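Local coordinates for protein thermostable monoacylglycerol lipase (Bacillus, PDB 4LHE) that hydrolyses monoacylglycerols to glycerol and a free fatty acid, as a thermostable lipase of the alpha/beta hydrolase fold, at residues Met36-Glu41 against Tyr232-Ile237; Asp72-Val77 against Thr103-Glu108; Glu79-Leu84 against His110-Gly115. One frame throughout, in Å; residues are numbered along the deposited sequence.

Contact 1: Met36-Glu41 against Tyr232-Ile237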
ATOM      1  N   MET A  36       6.178  -5.615   2.228  1.00 24.92           N
ATOM      2  CA  MET A  36       6.281  -5.623   0.762  1.00 23.65           C
ATOM      3  C   MET A  36       7.567  -6.242   0.217  1.00 23.62           C
ATOM      4  O   MET A  36       7.665  -6.475  -0.974  1.00 23.32           O
ATOM      5  CB  MET A  36       6.127  -4.205   0.177  1.00 24.67           C
ATOM      6  CG  MET A  36       4.822  -3.499   0.528  1.00 24.13           C
ATOM      7  SD  MET A  36       3.351  -4.348  -0.074  1.00 23.34           S
ATOM      8  CE  MET A  36       3.337  -3.864  -1.804  1.00 22.14           C
ATOM      9  N   ARG A  37       8.543  -6.518   1.074  1.00 24.16           N
ATOM     10  CA  ARG A  37       9.842  -7.018   0.616  1.00 24.30           C
ATOM     11  C   ARG A  37       9.835  -8.345  -0.174  1.00 24.48           C
ATOM     12  O   ARG A  37      10.640  -8.512  -1.100  1.00 24.40           O
ATOM     13  CB  ARG A  37      10.832  -7.110   1.798  1.00 25.83           C
ATOM     14  CG  ARG A  37      12.255  -7.513   1.376  1.00 27.00           C
ATOM     15  CD  ARG A  37      13.235  -7.528   2.551  1.00 27.91           C
ATOM     16  NE  ARG A  37      12.979  -6.415   3.450  1.00 29.13           N
ATOM     17  CZ  ARG A  37      13.563  -5.223   3.380  1.00 29.88           C
ATOM     18  NH1 ARG A  37      14.478  -4.984   2.452  1.00 28.79           N
ATOM     19  NH2 ARG A  37      13.219  -4.268   4.255  1.00 29.55           N
ATOM     20  N   PRO A  38       8.956  -9.299   0.185  1.00 23.86           N
ATOM     21  CA  PRO A  38       9.061 -10.518  -0.631  1.00 24.03           C
ATOM     22  C   PRO A  38       8.610 -10.291  -2.065  1.00 24.00           C
ATOM     23  O   PRO A  38       9.154 -10.912  -2.979  1.00 23.83           O
ATOM     24  CB  PRO A  38       8.119 -11.498   0.069  1.00 24.23           C
ATOM     25  CG  PRO A  38       8.157 -11.076   1.490  1.00 25.10           C
ATOM     26  CD  PRO A  38       8.251  -9.549   1.451  1.00 24.81           C
ATOM     27  N   LEU A  39       7.627  -9.419  -2.262  1.00 22.86           N
ATOM     28  CA  LEU A  39       7.242  -9.022  -3.610  1.00 22.48           C
ATOM     29  C   LEU A  39       8.394  -8.308  -4.314  1.00 23.48           C
ATOM     30  O   LEU A  39       8.758  -8.661  -5.442  1.00 23.85           O
ATOM     31  CB  LEU A  39       5.996  -8.105  -3.577  1.00 22.39           C
ATOM     32  CG  LEU A  39       4.626  -8.767  -3.494  1.00 22.18           C
ATOM     33  CD1 LEU A  39       4.492  -9.616  -2.264  1.00 22.71           C
ATOM     34  CD2 LEU A  39       3.521  -7.699  -3.508  1.00 22.31           C
ATOM     35  N   ALA A  40       8.962  -7.299  -3.651  1.00 23.38           N
ATOM     36  CA  ALA A  40      10.029  -6.495  -4.245  1.00 23.44           C
ATOM     37  C   ALA A  40      11.209  -7.366  -4.696  1.00 24.47           C
ATOM     38  O   ALA A  40      11.737  -7.196  -5.814  1.00 24.75           O
ATOM     39  CB  ALA A  40      10.492  -5.457  -3.253  1.00 24.12           C
ATOM     40  N   GLU A  41      11.612  -8.298  -3.836  1.00 24.78           N
ATOM     41  CA  GLU A  41      12.706  -9.210  -4.150  1.00 25.28           C
ATOM     42  C   GLU A  41      12.405 -10.131  -5.331  1.00 25.83           C
ATOM     43  O   GLU A  41      13.245 -10.282  -6.225  1.00 26.41           O
ATOM     44  CB  GLU A  41      13.165  -9.993  -2.905  1.00 26.00           C
ATOM     45  CG  GLU A  41      13.841  -9.091  -1.848  1.00 26.46           C
ATOM     46  CD  GLU A  41      14.271  -9.839  -0.588  1.00 28.07           C
ATOM     47  OE1 GLU A  41      14.182 -11.086  -0.562  1.00 28.80           O
ATOM     48  OE2 GLU A  41      14.721  -9.179   0.380  1.00 28.79           O
ATOM     49  N   TYR A 232      -0.595 -16.658   3.152  1.00 36.28           N
ATOM     50  CA  TYR A 232      -0.488 -17.861   2.316  1.00 37.56           C
ATOM     51  C   TYR A 232      -0.650 -17.606   0.809  1.00 36.65           C
ATOM     52  O   TYR A 232      -0.110 -18.347  -0.012  1.00 36.34           O
ATOM     53  CB  TYR A 232      -1.483 -18.939   2.779  1.00 38.94           C
ATOM     54  CG  TYR A 232      -1.156 -19.570   4.115  1.00 39.82           C
ATOM     55  CD1 TYR A 232       0.026 -20.288   4.305  1.00 39.88           C
ATOM     56  CD2 TYR A 232      -2.043 -19.475   5.182  1.00 41.25           C
ATOM     57  CE1 TYR A 232       0.316 -20.874   5.527  1.00 41.07           C
ATOM     58  CE2 TYR A 232      -1.757 -20.045   6.401  1.00 41.65           C
ATOM     59  CZ  TYR A 232      -0.582 -20.747   6.567  1.00 42.16           C
ATOM     60  OH  TYR A 232      -0.315 -21.326   7.791  1.00 43.68           O
ATOM     61  N   ASP A 233      -1.378 -16.561   0.440  1.00 36.04           N
ATOM     62  CA  ASP A 233      -1.550 -16.266  -0.974  1.00 35.52           C
ATOM     63  C   ASP A 233      -0.402 -15.436  -1.567  1.00 34.81           C
ATOM     64  O   ASP A 233      -0.504 -14.995  -2.705  1.00 34.32           O
ATOM     65  CB  ASP A 233      -2.904 -15.598  -1.248  1.00 36.39           C
ATOM     66  CG  ASP A 233      -4.081 -16.553  -1.046  1.00 38.36           C
ATOM     67  OD1 ASP A 233      -4.070 -17.643  -1.654  1.00 39.36           O
ATOM     68  OD2 ASP A 233      -5.009 -16.214  -0.276  1.00 38.56           O
ATOM     69  N   GLN A 234       0.677 -15.237  -0.803  1.00 33.78           N
ATOM     70  CA  GLN A 234       1.866 -14.521  -1.312  1.00 32.90           C
ATOM     71  C   GLN A 234       2.374 -14.980  -2.699  1.00 31.87           C
ATOM     72  O   GLN A 234       2.545 -14.155  -3.587  1.00 31.33           O
ATOM     73  CB  GLN A 234       3.011 -14.546  -0.287  1.00 31.58           C
ATOM     74  CG  GLN A 234       4.247 -13.768  -0.710  1.00 30.43           C
ATOM     75  CD  GLN A 234       5.424 -14.038   0.195  1.00 29.99           C
ATOM     76  OE1 GLN A 234       6.188 -14.980  -0.026  1.00 29.48           O
ATOM     77  NE2 GLN A 234       5.587 -13.208   1.225  1.00 29.80           N
ATOM     78  N   PRO A 235       2.603 -16.289  -2.901  1.00 32.88           N
ATOM     79  CA  PRO A 235       3.111 -16.684  -4.225  1.00 31.91           C
ATOM     80  C   PRO A 235       2.116 -16.393  -5.359  1.00 33.17           C
ATOM     81  O   PRO A 235       2.525 -16.029  -6.472  1.00 32.50           O
ATOM     82  CB  PRO A 235       3.326 -18.196  -4.082  1.00 33.47           C
ATOM     83  CG  PRO A 235       3.366 -18.453  -2.594  1.00 33.29           C
ATOM     84  CD  PRO A 235       2.442 -17.453  -2.004  1.00 34.69           C
ATOM     85  N   MET A 236       0.823 -16.535  -5.083  1.00 33.88           N
ATOM     86  CA  MET A 236      -0.201 -16.204  -6.062  1.00 34.48           C
ATOM     87  C   MET A 236      -0.181 -14.699  -6.423  1.00 33.72           C
ATOM     88  O   MET A 236      -0.252 -14.323  -7.598  1.00 33.36           O
ATOM     89  CB  MET A 236      -1.577 -16.645  -5.546  1.00 36.24           C
ATOM     90  CG  MET A 236      -2.728 -16.159  -6.397  1.00 38.03           C
ATOM     91  SD  MET A 236      -4.342 -16.827  -5.944  1.00 40.90           S
ATOM     92  CE  MET A 236      -5.276 -16.319  -7.397  1.00 38.93           C
ATOM     93  N   ILE A 237      -0.053 -13.841  -5.421  1.00 32.75           N
ATOM     94  CA  ILE A 237       0.092 -12.407  -5.684  1.00 31.74           C
ATOM     95  C   ILE A 237       1.300 -12.090  -6.554  1.00 30.34           C
ATOM     96  O   ILE A 237       1.218 -11.273  -7.477  1.00 29.91           O
ATOM     97  CB  ILE A 237       0.218 -11.605  -4.374  1.00 31.26           C
ATOM     98  CG1 ILE A 237      -1.040 -11.783  -3.518  1.00 32.17           C
ATOM     99  CG2 ILE A 237       0.457 -10.117  -4.675  1.00 29.92           C
ATOM    100  CD1 ILE A 237      -0.911 -11.138  -2.102  1.00 31.40           C
TER

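Contact 2: Asp72-Val77 against Thr103-Glu108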
ATOM      1  N   ASP A  72       2.920  14.035   3.934  1.00 34.85           N
ATOM      2  CA  ASP A  72       4.260  13.462   4.074  1.00 34.08           C
ATOM      3  C   ASP A  72       4.364  12.081   3.394  1.00 32.54           C
ATOM      4  O   ASP A  72       5.370  11.765   2.755  1.00 31.30           O
ATOM      5  CB  ASP A  72       4.655  13.345   5.559  1.00 34.01           C
ATOM      6  CG  ASP A  72       4.857  14.705   6.236  1.00 36.50           C
ATOM      7  OD1 ASP A  72       5.378  15.635   5.590  1.00 35.88           O
ATOM      8  OD2 ASP A  72       4.502  14.835   7.428  1.00 37.11           O
ATOM      9  N   TRP A  73       3.323  11.268   3.556  1.00 33.10           N
ATOM     10  CA  TRP A  73       3.290   9.911   3.012  1.00 31.85           C
ATOM     11  C   TRP A  73       3.219   9.964   1.500  1.00 32.18           C
ATOM     12  O   TRP A  73       3.934   9.224   0.808  1.00 31.00           O
ATOM     13  CB  TRP A  73       2.094   9.128   3.579  1.00 32.43           C
ATOM     14  CG  TRP A  73       2.030   9.175   5.088  1.00 33.63           C
ATOM     15  CD1 TRP A  73       3.083   9.310   5.954  1.00 33.12           C
ATOM     16  CD2 TRP A  73       0.849   9.100   5.901  1.00 34.40           C
ATOM     17  NE1 TRP A  73       2.622   9.328   7.254  1.00 34.93           N
ATOM     18  CE2 TRP A  73       1.256   9.202   7.245  1.00 35.66           C
ATOM     19  CE3 TRP A  73      -0.512   8.956   5.618  1.00 35.52           C
ATOM     20  CZ2 TRP A  73       0.349   9.157   8.304  1.00 37.09           C
ATOM     21  CZ3 TRP A  73      -1.414   8.929   6.678  1.00 37.17           C
ATOM     22  CH2 TRP A  73      -0.977   9.029   7.995  1.00 37.32           C
ATOM     23  N   VAL A  74       2.376  10.857   0.986  1.00 33.01           N
ATOM     24  CA  VAL A  74       2.332  11.119  -0.455  1.00 33.51           C
ATOM     25  C   VAL A  74       3.694  11.550  -0.975  1.00 32.44           C
ATOM     26  O   VAL A  74       4.140  11.097  -2.042  1.00 31.61           O
ATOM     27  CB  VAL A  74       1.254  12.169  -0.820  1.00 34.99           C
ATOM     28  CG1 VAL A  74       1.457  12.685  -2.254  1.00 34.67           C
ATOM     29  CG2 VAL A  74      -0.113  11.551  -0.665  1.00 35.28           C
ATOM     30  N   ALA A  75       4.366  12.417  -0.219  1.00 32.94           N
ATOM     31  CA  ALA A  75       5.684  12.869  -0.624  1.00 32.29           C
ATOM     32  C   ALA A  75       6.669  11.698  -0.702  1.00 30.82           C
ATOM     33  O   ALA A  75       7.451  11.624  -1.643  1.00 30.73           O
ATOM     34  CB  ALA A  75       6.195  13.961   0.297  1.00 32.39           C
ATOM     35  N   SER A  76       6.624  10.781   0.270  1.00 29.96           N
ATOM     36  CA  SER A  76       7.504   9.605   0.252  1.00 29.00           C
ATOM     37  C   SER A  76       7.281   8.788  -0.997  1.00 28.08           C
ATOM     38  O   SER A  76       8.231   8.318  -1.608  1.00 28.15           O
ATOM     39  CB  SER A  76       7.235   8.693   1.453  1.00 28.57           C
ATOM     40  OG  SER A  76       7.571   9.320   2.664  1.00 28.52           O
ATOM     41  N   VAL A  77       6.014   8.590  -1.354  1.00 29.04           N
ATOM     42  CA  VAL A  77       5.667   7.822  -2.548  1.00 29.35           C
ATOM     43  C   VAL A  77       6.015   8.577  -3.833  1.00 29.93           C
ATOM     44  O   VAL A  77       6.452   7.975  -4.826  1.00 29.73           O
ATOM     45  CB  VAL A  77       4.182   7.466  -2.548  1.00 29.61           C
ATOM     46  CG1 VAL A  77       3.853   6.623  -3.754  1.00 31.29           C
ATOM     47  CG2 VAL A  77       3.847   6.705  -1.282  1.00 29.57           C
ATOM     48  N   THR A 103      -1.352   4.047  -4.016  1.00 30.51           N
ATOM     49  CA  THR A 103      -1.160   3.593  -5.382  1.00 30.37           C
ATOM     50  C   THR A 103      -2.245   4.207  -6.266  1.00 31.42           C
ATOM     51  O   THR A 103      -1.955   4.743  -7.347  1.00 32.26           O
ATOM     52  CB  THR A 103      -1.219   2.055  -5.461  1.00 29.66           C
ATOM     53  OG1 THR A 103      -0.052   1.513  -4.834  1.00 28.60           O
ATOM     54  CG2 THR A 103      -1.269   1.592  -6.923  1.00 29.25           C
ATOM     55  N   LEU A 104      -3.490   4.126  -5.801  1.00 31.24           N
ATOM     56  CA  LEU A 104      -4.611   4.743  -6.495  1.00 32.89           C
ATOM     57  C   LEU A 104      -4.372   6.229  -6.637  1.00 33.74           C
ATOM     58  O   LEU A 104      -4.558   6.789  -7.713  1.00 34.37           O
ATOM     59  CB  LEU A 104      -5.899   4.504  -5.721  1.00 33.05           C
ATOM     60  CG  LEU A 104      -6.305   3.035  -5.642  1.00 32.59           C
ATOM     61  CD1 LEU A 104      -7.272   2.842  -4.491  1.00 33.06           C
ATOM     62  CD2 LEU A 104      -6.934   2.560  -6.965  1.00 32.14           C
ATOM     63  N   TYR A 105      -3.934   6.852  -5.543  1.00 34.18           N
ATOM     64  CA  TYR A 105      -3.678   8.292  -5.502  1.00 34.59           C
ATOM     65  C   TYR A 105      -2.703   8.698  -6.588  1.00 35.37           C
ATOM     66  O   TYR A 105      -2.955   9.644  -7.338  1.00 36.77           O
ATOM     67  CB  TYR A 105      -3.098   8.665  -4.133  1.00 35.24           C
ATOM     68  CG  TYR A 105      -2.900  10.147  -3.895  1.00 36.00           C
ATOM     69  CD1 TYR A 105      -3.874  10.889  -3.245  1.00 38.48           C
ATOM     70  CD2 TYR A 105      -1.735  10.801  -4.293  1.00 36.55           C
ATOM     71  CE1 TYR A 105      -3.706  12.244  -3.004  1.00 39.88           C
ATOM     72  CE2 TYR A 105      -1.561  12.159  -4.061  1.00 37.86           C
ATOM     73  CZ  TYR A 105      -2.552  12.869  -3.408  1.00 39.63           C
ATOM     74  OH  TYR A 105      -2.407  14.218  -3.158  1.00 41.96           O
ATOM     75  N   LEU A 106      -1.592   7.969  -6.673  1.00 33.71           N
ATOM     76  CA  LEU A 106      -0.526   8.283  -7.613  1.00 34.26           C
ATOM     77  C   LEU A 106      -0.979   8.107  -9.055  1.00 34.84           C
ATOM     78  O   LEU A 106      -0.576   8.869  -9.940  1.00 35.63           O
ATOM     79  CB  LEU A 106       0.682   7.397  -7.330  1.00 33.14           C
ATOM     80  CG  LEU A 106       2.039   8.077  -7.291  1.00 33.55           C
ATOM     81  CD1 LEU A 106       2.178   8.869  -6.013  1.00 33.98           C
ATOM     82  CD2 LEU A 106       3.138   7.033  -7.397  1.00 33.27           C
ATOM     83  N   ALA A 107      -1.817   7.101  -9.294  1.00 33.32           N
ATOM     84  CA  ALA A 107      -2.346   6.868 -10.632  1.00 34.41           C
ATOM     85  C   ALA A 107      -3.232   8.056 -11.045  1.00 36.75           C
ATOM     86  O   ALA A 107      -3.224   8.479 -12.208  1.00 36.99           O
ATOM     87  CB  ALA A 107      -3.124   5.543 -10.679  1.00 33.52           C
ATOM     88  N   GLU A 108      -3.983   8.597 -10.081  1.00 36.53           N
ATOM     89  CA  GLU A 108      -4.807   9.789 -10.306  1.00 37.74           C
ATOM     90  C   GLU A 108      -3.996  11.026 -10.701  1.00 39.00           C
ATOM     91  O   GLU A 108      -4.499  11.912 -11.401  1.00 40.24           O
ATOM     92  CB  GLU A 108      -5.646  10.098  -9.056  1.00 37.26           C
ATOM     93  CG  GLU A 108      -6.701   9.051  -8.778  1.00 37.49           C
ATOM     94  CD  GLU A 108      -7.251   9.116  -7.383  1.00 37.08           C
ATOM     95  OE1 GLU A 108      -6.829   9.994  -6.613  1.00 37.96           O
ATOM     96  OE2 GLU A 108      -8.125   8.297  -7.055  1.00 36.74           O
TER

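Contact 3: Glu79-Leu84 against His110-Gly115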
ATOM      1  N   GLU A  79       8.454  10.712  -4.267  1.00 30.83           N
ATOM      2  CA  GLU A  79       9.917  10.633  -4.356  1.00 30.00           C
ATOM      3  C   GLU A  79      10.348   9.250  -4.840  1.00 29.43           C
ATOM      4  O   GLU A  79      11.349   9.113  -5.556  1.00 29.62           O
ATOM      5  CB  GLU A  79      10.520  10.942  -2.979  1.00 29.80           C
ATOM      6  CG  GLU A  79      11.950  10.479  -2.759  0.63 29.27           C
ATOM      7  CD  GLU A  79      12.473  10.831  -1.365  0.67 29.08           C
ATOM      8  OE1 GLU A  79      13.400  11.660  -1.267  0.56 29.55           O
ATOM      9  OE2 GLU A  79      11.967  10.271  -0.371  0.62 28.29           O
ATOM     10  N   GLY A  80       9.596   8.218  -4.463  1.00 28.63           N
ATOM     11  CA  GLY A  80       9.860   6.889  -5.001  1.00 28.12           C
ATOM     12  C   GLY A  80       9.495   6.773  -6.476  1.00 29.08           C
ATOM     13  O   GLY A  80      10.210   6.152  -7.266  1.00 29.77           O
ATOM     14  N   TYR A  81       8.369   7.366  -6.850  1.00 30.00           N
ATOM     15  CA  TYR A  81       7.980   7.426  -8.251  1.00 31.10           C
ATOM     16  C   TYR A  81       9.006   8.213  -9.068  1.00 32.14           C
ATOM     17  O   TYR A  81       9.363   7.827 -10.201  1.00 32.84           O
ATOM     18  CB  TYR A  81       6.583   8.039  -8.361  1.00 31.96           C
ATOM     19  CG  TYR A  81       6.201   8.462  -9.748  1.00 33.57           C
ATOM     20  CD1 TYR A  81       5.617   7.567 -10.626  1.00 33.62           C
ATOM     21  CD2 TYR A  81       6.400   9.777 -10.169  1.00 34.74           C
ATOM     22  CE1 TYR A  81       5.254   7.963 -11.901  1.00 35.57           C
ATOM     23  CE2 TYR A  81       6.041  10.185 -11.439  1.00 36.37           C
ATOM     24  CZ  TYR A  81       5.471   9.277 -12.297  1.00 36.57           C
ATOM     25  OH  TYR A  81       5.120   9.695 -13.554  1.00 38.55           O
ATOM     26  N   GLY A  82       9.513   9.290  -8.477  1.00 32.06           N
ATOM     27  CA  GLY A  82      10.511  10.115  -9.136  1.00 32.96           C
ATOM     28  C   GLY A  82      11.827   9.386  -9.346  1.00 32.68           C
ATOM     29  O   GLY A  82      12.466   9.511 -10.410  1.00 33.48           O
ATOM     30  N   TRP A  83      12.238   8.625  -8.335  1.00 31.59           N
ATOM     31  CA  TRP A  83      13.433   7.783  -8.442  1.00 31.69           C
ATOM     32  C   TRP A  83      13.287   6.797  -9.590  1.00 31.94           C
ATOM     33  O   TRP A  83      14.223   6.597 -10.372  1.00 33.32           O
ATOM     34  CB  TRP A  83      13.667   7.042  -7.125  1.00 30.37           C
ATOM     35  CG  TRP A  83      14.920   6.223  -7.089  1.00 30.00           C
ATOM     36  CD1 TRP A  83      16.163   6.643  -6.730  1.00 30.36           C
ATOM     37  CD2 TRP A  83      15.041   4.836  -7.419  1.00 30.19           C
ATOM     38  NE1 TRP A  83      17.054   5.607  -6.821  1.00 30.41           N
ATOM     39  CE2 TRP A  83      16.391   4.482  -7.240  1.00 30.32           C
ATOM     40  CE3 TRP A  83      14.134   3.854  -7.850  1.00 29.79           C
ATOM     41  CZ2 TRP A  83      16.866   3.184  -7.475  1.00 30.49           C
ATOM     42  CZ3 TRP A  83      14.604   2.568  -8.087  1.00 29.99           C
ATOM     43  CH2 TRP A  83      15.962   2.245  -7.891  1.00 29.95           C
ATOM     44  N   LEU A  84      12.115   6.179  -9.698  1.00 31.21           N
ATOM     45  CA  LEU A  84      11.847   5.222 -10.774  1.00 31.72           C
ATOM     46  C   LEU A  84      11.810   5.907 -12.140  1.00 33.76           C
ATOM     47  O   LEU A  84      12.372   5.398 -13.123  1.00 33.66           O
ATOM     48  CB  LEU A  84      10.499   4.533 -10.557  1.00 31.37           C
ATOM     49  CG  LEU A  84      10.452   3.273  -9.695  1.00 30.25           C
ATOM     50  CD1 LEU A  84       9.060   2.625  -9.812  1.00 29.57           C
ATOM     51  CD2 LEU A  84      11.520   2.310 -10.116  1.00 30.45           C
ATOM     52  N   HIS A 110      -0.665  10.846 -12.023  1.00 38.02           N
ATOM     53  CA  HIS A 110       0.261  10.546 -13.116  1.00 38.34           C
ATOM     54  C   HIS A 110      -0.283   9.444 -14.058  1.00 39.22           C
ATOM     55  O   HIS A 110       0.057   8.267 -13.893  1.00 37.62           O
ATOM     56  CB  HIS A 110       1.623  10.046 -12.577  1.00 37.68           C
ATOM     57  CG  HIS A 110       2.296  10.955 -11.587  1.00 37.52           C
ATOM     58  ND1 HIS A 110       3.096  12.013 -11.970  1.00 38.13           N
ATOM     59  CD2 HIS A 110       2.351  10.917 -10.232  1.00 36.57           C
ATOM     60  CE1 HIS A 110       3.577  12.614 -10.892  1.00 37.85           C
ATOM     61  NE2 HIS A 110       3.137  11.968  -9.825  1.00 36.92           N
ATOM     62  N   PRO A 111      -1.133   9.798 -15.038  1.00 41.13           N
ATOM     63  CA  PRO A 111      -1.489   8.715 -15.976  1.00 40.32           C
ATOM     64  C   PRO A 111      -0.395   8.244 -16.967  1.00 39.84           C
ATOM     65  O   PRO A 111      -0.691   7.465 -17.877  1.00 40.55           O
ATOM     66  CB  PRO A 111      -2.729   9.261 -16.705  1.00 41.92           C
ATOM     67  CG  PRO A 111      -2.829  10.716 -16.322  1.00 42.46           C
ATOM     68  CD  PRO A 111      -2.165  10.849 -14.991  1.00 41.52           C
ATOM     69  N   ASP A 112       0.851   8.669 -16.793  1.00 40.37           N
ATOM     70  CA  ASP A 112       1.936   8.012 -17.519  1.00 39.98           C
ATOM     71  C   ASP A 112       2.189   6.613 -16.924  1.00 38.78           C
ATOM     72  O   ASP A 112       2.871   5.774 -17.518  1.00 38.59           O
ATOM     73  CB  ASP A 112       3.216   8.852 -17.498  1.00 40.53           C
ATOM     74  CG  ASP A 112       3.795   9.002 -16.103  1.00 40.23           C
ATOM     75  OD1 ASP A 112       3.527  10.045 -15.462  1.00 40.83           O
ATOM     76  OD2 ASP A 112       4.517   8.082 -15.643  1.00 39.50           O
ATOM     77  N   ILE A 113       1.631   6.374 -15.742  1.00 36.64           N
ATOM     78  CA  ILE A 113       1.734   5.072 -15.088  1.00 35.15           C
ATOM     79  C   ILE A 113       1.099   3.982 -15.961  1.00 35.25           C
ATOM     80  O   ILE A 113      -0.052   4.103 -16.390  1.00 35.72           O
ATOM     81  CB  ILE A 113       1.114   5.124 -13.665  1.00 34.27           C
ATOM     82  CG1 ILE A 113       2.027   5.928 -12.740  1.00 34.44           C
ATOM     83  CG2 ILE A 113       0.931   3.732 -13.083  1.00 32.92           C
ATOM     84  CD1 ILE A 113       1.522   6.029 -11.294  1.00 33.99           C
ATOM     85  N   CYS A 114       1.861   2.929 -16.248  0.98 33.23           N
ATOM     86  CA  CYS A 114       1.393   1.914 -17.185  0.98 34.27           C
ATOM     87  C   CYS A 114       0.463   0.876 -16.548  0.98 32.55           C
ATOM     88  O   CYS A 114      -0.115   0.057 -17.255  0.98 32.75           O
ATOM     89  CB  CYS A 114       2.577   1.237 -17.872  0.98 35.01           C
ATOM     90  SG  CYS A 114       3.450   2.322 -19.059  0.98 37.55           S
ATOM     91  N   GLY A 115       0.304   0.917 -15.227  1.00 31.22           N
ATOM     92  CA  GLY A 115      -0.603  -0.019 -14.567  1.00 30.35           C
ATOM     93  C   GLY A 115      -0.499  -0.020 -13.053  1.00 29.59           C
ATOM     94  O   GLY A 115       0.531   0.370 -12.496  1.00 28.87           O
TER

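Contact 1: Met36-Glu41 against Tyr232-Ile237
This is a thin helix-to-helix contact, in which P38 and L39 near the start of helix 37-45 meet Q234 and I237 in the first turn of the C-terminal helix 234-247, on the flank of the central sheet. Its outer half is an amide set against a proline ring. Q234 reaches across with CG anti to the backbone N (chi1 -177°) and the chain extended beyond it, which carries the amide over to P38; there NE2 lies 3.3 Å from P38 CB and equally near CG, and the two side chains cross at about a right angle. The proline offers only carbon, and the amide nitrogen donates its hydrogen bond to the carbonyl oxygen of T229, so that the group is tethered to the loop ahead of its own helix. In the alpha/beta hydrolase fold helices pack on both faces of a mostly parallel sheet, and here two of them also touch each other. Deeper in, L39 CD2 meets I237 CG2 at 4.1 Å, a loose apolar touch. L39 rests on L25 of strand 21-26 and I237 on L221 of the edge strand 216-221. Q234 CG, partway along the chain, comes within 4.4 Å of L39 CD1. An alanine in place of Q234 would probably open a gap beside the P38 ring and leave the T229 carbonyl without this donor.

Contact 2: Asp72-Val77 against Thr103-Glu108
V74 faces Y105 across the gap between helices 70-87 and 98-109, and its two methyls do the touching. From CB, which points at the opposite helix, the side chain forks. CG1, anti to the backbone N (chi1 166°), comes 3.6 Å from Y105 CE2, above and outside the rim. CG2 takes the other course and sits over one face of the ring, 4.0 Å from its centroid and 20° off the normal, a CH-pi contact displaced toward the rim on the CE2 side. The tyrosine side chain runs at about a right angle to the valine, and both methyls come from the same side of the ring, CG2 over the face and CG1 further out beyond CE2. Y105 also stacks with the ring of H109 and touches Q176 and T177 of helix 164-179.

Between strand 90-96 and helix 98-109 runs a GxSxG sequence (G95, S97, G99), consistent with the nucleophile elbow of alpha/beta hydrolases, and helix 70-87 packs beside helix 98-109 on the same face of the sheet. One turn further along helix 70-87, V77 meets L106: V77 CG1 lies 3.6 Å from L106 CD1 and 3.7 Å from CD2, so a single methyl is set against both branches of the leucine. Beneath this pair both side chains reach L24 of strand 21-26, and V77 touches V26 as well.

Contact 3: Glu79-Leu84 against His110-Gly115
Y81 of helix 70-87 packs into the turn that joins helix 98-109 to strand 115-119, a helix-to-strand connection of the alpha/beta hydrolase fold, built here as a type I beta turn from H110 to I113. Three kinds of interaction converge on its side chain. The first is aromatic. The rings of Y81 and H110 stack face to face with centroids 4.1 Å apart and planes tilted by 27°, and Y81 CE2 lies over the centre of the imidazole, whereas H110 CD2 stands above the rim of the phenol. The imidazole is held from its far end by E78, whose OE1 bonds to NE2, which probably helps hold the ring's rotation beside the tyrosine.

The second is apolar: I113 CG1 approaches Y81 CE1 at 3.9 Å. Behind them Y81 also leans on L24 and I91, and I113 on V93, which carries the packing down to the central sheet.

The third is polar. D112 comes from the opposite direction to the tyrosine, its CG tucked between the backbone N and the carbonyl carbon (chi1 65°), and the carboxylate is turned 41° out of the ring plane. K85 makes a weak, long ion pair with D112 OD1. The phenol is the donor to the carboxylate: Y81 OH donates a hydrogen bond to the syn lone pair of D112 OD2 at 2.7 Å.

Overall arrangement
Contacts 2 and 3 form one continuous strip along helix 70-87. Their centres are 10 Å apart, and they meet directly where L106 CD2 packs on Y81 CB at 3.7 Å and I113 CD1 reaches L106 O at 3.8 Å. Contact 1 stands apart, its centre 21 Å from each of the others, and its nearest atoms are about 7 Å from contact 2; contacts 1 and 2 lie on opposite sides of the chain's centre. Both come near the probable nucleophile elbow (G95, S97, G99) without touching it: L39 of contact 1 and V77 of contact 2; S97 probably forms the catalytic triad with H226 and D196.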